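Local coordinates for protein SAM-dependent O-methyltransferase (Leptospira interrogans, PDB 2HNK) that probably transfers the methyl group of S-adenosylmethionine to a hydroxyl oxygen of its acceptor substrate, at residues I65-F70 and L153-E158. Numbering follows the deposited sequence.
Sequences IEIGTF and LDADKE. With SAH (S-adenosyl-L-homocysteine), chain O.
Ile-67 turns its CG1 arm beside the backbone N (chi1 -52°) and its CG2 branch beside the carbonyl carbon, and the two branches reach different partners in 153-158. CD1, at the end of the CG1 arm, lies 4.1 Å from Leu-153 CD1, the two side chains crossing at a slant, while CG2 packs against Ala-155 CB at 3.6 Å. The backbones are joined by one bond across the segments: Asp-154 N donates to Ile-67 O over 2.9 Å, the C=O...N angle being 161°. Ala-155 N is also close to that oxygen, but too poorly angled to bond. Beyond this point Gly-68 packs on 153-158, its CA 3.7 Å from Asp-154 O. Here the central parallel strands 63-67 and 148-153 finish side by side at the C-terminal edge of the Rossmann-like methyltransferase sheet, and the glycine-bearing loop after the first strand meets the loop after the fourth around S-adenosyl-L-homocysteine. With CG swung opposite its own N (chi1 -165°), Asp-154 carries OD2 to the ligand amine; SAH N donates to it and to Gly-68 O, 3.0 Å each, so both segments grip one amino group. The other carboxylate oxygen, OD1, is in a salt bridge with Lys-157 NZ, the hydrogen bond between them being weak; NZ also donates to Ala-155 O, in the carbonyl plane, and bonds Asn-181 and Tyr-160. Farther along the ligand, Asp-156 OD1 comes within 3.0 Å of adenine N6.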
loop_
_atom_site.group_PDB
_atom_site.type_symbol
_atom_site.label_atom_id
_atom_site.label_comp_id
_atom_site.label_asym_id
_atom_site.label_seq_id
_atom_site.Cartn_x
_atom_site.Cartn_y
_atom_site.Cartn_z
ATOM N N ILE C 65 -4.786 8.575 13.811
ATOM C CA ILE C 65 -5.928 9.492 13.849
ATOM C C ILE C 65 -6.737 9.387 12.565
ATOM O O ILE C 65 -6.205 9.563 11.473
ATOM C CB ILE C 65 -5.529 10.966 14.098
ATOM C CG1 ILE C 65 -4.830 11.122 15.451
ATOM C CG2 ILE C 65 -6.764 11.886 14.023
ATOM C CD1 ILE C 65 -4.291 12.526 15.702
ATOM N N GLU C 66 -8.026 9.095 12.719
ATOM C CA GLU C 66 -8.961 9.092 11.611
ATOM C C GLU C 66 -9.776 10.382 11.629
ATOM O O GLU C 66 -10.447 10.683 12.615
ATOM C CB GLU C 66 -9.874 7.860 11.684
ATOM C CG GLU C 66 -11.023 7.875 10.683
ATOM C CD GLU C 66 -11.784 6.574 10.663
ATOM O OE1 GLU C 66 -12.848 6.476 11.326
ATOM O OE2 GLU C 66 -11.301 5.636 10.008
ATOM N N ILE C 67 -9.701 11.133 10.529
ATOM C CA ILE C 67 -10.467 12.361 10.356
ATOM C C ILE C 67 -11.669 12.043 9.468
ATOM O O ILE C 67 -11.554 11.996 8.228
ATOM C CB ILE C 67 -9.624 13.500 9.709
ATOM C CG1 ILE C 67 -8.293 13.723 10.454
ATOM C CG2 ILE C 67 -10.417 14.804 9.670
ATOM C CD1 ILE C 67 -7.224 14.349 9.592
ATOM N N GLY C 68 -12.817 11.823 10.102
ATOM C CA GLY C 68 -14.023 11.420 9.391
ATOM C C GLY C 68 -14.290 9.944 9.571
ATOM O O GLY C 68 -13.656 9.093 8.926
ATOM N N THR C 69 -15.252 9.648 10.436
ATOM C CA THR C 69 -15.510 8.288 10.899
ATOM C C THR C 69 -16.810 7.676 10.393
ATOM O O THR C 69 -16.850 6.475 10.110
ATOM C CB THR C 69 -15.428 8.234 12.442
ATOM O OG1 THR C 69 -14.069 8.465 12.810
ATOM C CG2 THR C 69 -15.873 6.884 13.001
ATOM N N PHE C 70 -17.868 8.489 10.301
ATOM C CA PHE C 70 -19.173 8.030 9.797
ATOM C C PHE C 70 -19.637 6.821 10.616
ATOM O O PHE C 70 -19.497 6.834 11.846
ATOM C CB PHE C 70 -19.083 7.752 8.285
ATOM C CG PHE C 70 -20.414 7.545 7.598
ATOM C CD1 PHE C 70 -21.538 8.294 7.952
ATOM C CD2 PHE C 70 -20.527 6.619 6.568
ATOM C CE1 PHE C 70 -22.761 8.102 7.303
ATOM C CE2 PHE C 70 -21.745 6.422 5.917
ATOM C CZ PHE C 70 -22.863 7.162 6.284
ATOM N N LEU C 153 -7.389 10.402 6.258
ATOM C CA LEU C 153 -8.169 11.578 5.914
ATOM C C LEU C 153 -9.376 11.216 5.036
ATOM O O LEU C 153 -9.225 10.867 3.859
ATOM C CB LEU C 153 -7.293 12.634 5.217
ATOM C CG LEU C 153 -7.997 13.885 4.666
ATOM C CD1 LEU C 153 -8.789 14.635 5.766
ATOM C CD2 LEU C 153 -7.017 14.821 3.960
ATOM N N ASP C 154 -10.565 11.337 5.622
ATOM C CA ASP C 154 -11.817 11.005 4.953
ATOM C C ASP C 154 -12.982 11.873 5.452
ATOM O O ASP C 154 -14.097 11.390 5.647
ATOM C CB ASP C 154 -12.131 9.523 5.164
ATOM C CG ASP C 154 -13.203 9.012 4.222
ATOM O OD1 ASP C 154 -13.455 9.644 3.170
ATOM O OD2 ASP C 154 -13.783 7.963 4.541
ATOM N N ALA C 155 -12.724 13.160 5.646
ATOM C CA ALA C 155 -13.734 14.074 6.178
ATOM C C ALA C 155 -14.310 14.969 5.079
ATOM O O ALA C 155 -14.450 14.535 3.930
ATOM C CB ALA C 155 -13.152 14.901 7.321
ATOM N N ASP C 156 -14.660 16.206 5.428
ATOM C CA ASP C 156 -15.219 17.142 4.455
ATOM C C ASP C 156 -14.145 17.575 3.454
ATOM O O ASP C 156 -13.088 18.076 3.834
ATOM C CB ASP C 156 -15.894 18.335 5.148
ATOM C CG ASP C 156 -14.962 19.076 6.083
ATOM O OD1 ASP C 156 -14.318 18.419 6.930
ATOM O OD2 ASP C 156 -14.885 20.323 5.968
ATOM N N LYS C 157 -14.431 17.352 2.174
ATOM C CA LYS C 157 -13.430 17.405 1.107
ATOM C C LYS C 157 -12.909 18.809 0.849
ATOM O O LYS C 157 -11.725 18.992 0.531
ATOM C CB LYS C 157 -13.997 16.812 -0.186
ATOM C CG LYS C 157 -14.752 15.488 -0.028
ATOM C CD LYS C 157 -13.880 14.397 0.590
ATOM C CE LYS C 157 -14.695 13.163 0.952
ATOM N NZ LYS C 157 -14.031 12.359 2.012
ATOM N N GLU C 158 -13.790 19.800 0.985
ATOM C CA GLU C 158 -13.421 21.196 0.724
ATOM C C GLU C 158 -12.353 21.681 1.700
ATOM O O GLU C 158 -11.600 22.612 1.389
ATOM C CB GLU C 158 -14.647 22.102 0.786
ATOM C CG GLU C 158 -15.213 22.255 2.176
ATOM C CD GLU C 158 -16.551 22.942 2.184
ATOM O OE1 GLU C 158 -17.244 22.925 1.135
ATOM O OE2 GLU C 158 -16.915 23.487 3.252
HETATM N N SAH O . -14.309 6.668 7.230
HETATM C CA SAH O . -15.775 6.446 7.030
HETATM C CB SAH O . -16.309 7.399 5.960
HETATM C CG SAH O . -16.216 8.880 6.337
HETATM S SD SAH O . -17.602 9.787 5.618
HETATM C C SAH O . -16.145 4.987 6.715
HETATM O O SAH O . -17.325 4.631 6.644
HETATM O OXT SAH O . -15.284 4.130 6.527
HETATM C "C5'" SAH O . -17.114 11.388 6.313
HETATM C "C4'" SAH O . -17.502 11.615 7.771
HETATM O "O4'" SAH O . -16.838 12.773 8.235
HETATM C "C3'" SAH O . -18.990 11.850 7.963
HETATM O "O3'" SAH O . -19.461 10.958 8.946
HETATM C "C2'" SAH O . -19.133 13.272 8.471
HETATM O "O2'" SAH O . -20.076 13.336 9.521
HETATM C "C1'" SAH O . -17.727 13.592 8.970
HETATM N N9 SAH O . -17.364 15.023 8.861
HETATM C C8 SAH O . -17.818 15.964 7.963
HETATM N N7 SAH O . -17.225 17.152 8.240
HETATM C C5 SAH O . -16.394 16.985 9.298
HETATM C C6 SAH O . -15.550 17.850 9.996
HETATM N N6 SAH O . -15.447 19.128 9.653
HETATM N N1 SAH O . -14.816 17.373 11.067
HETATM C C2 SAH O . -14.906 16.045 11.444
HETATM N N3 SAH O . -15.743 15.192 10.750
HETATM C C4 SAH O . -16.477 15.653 9.699
#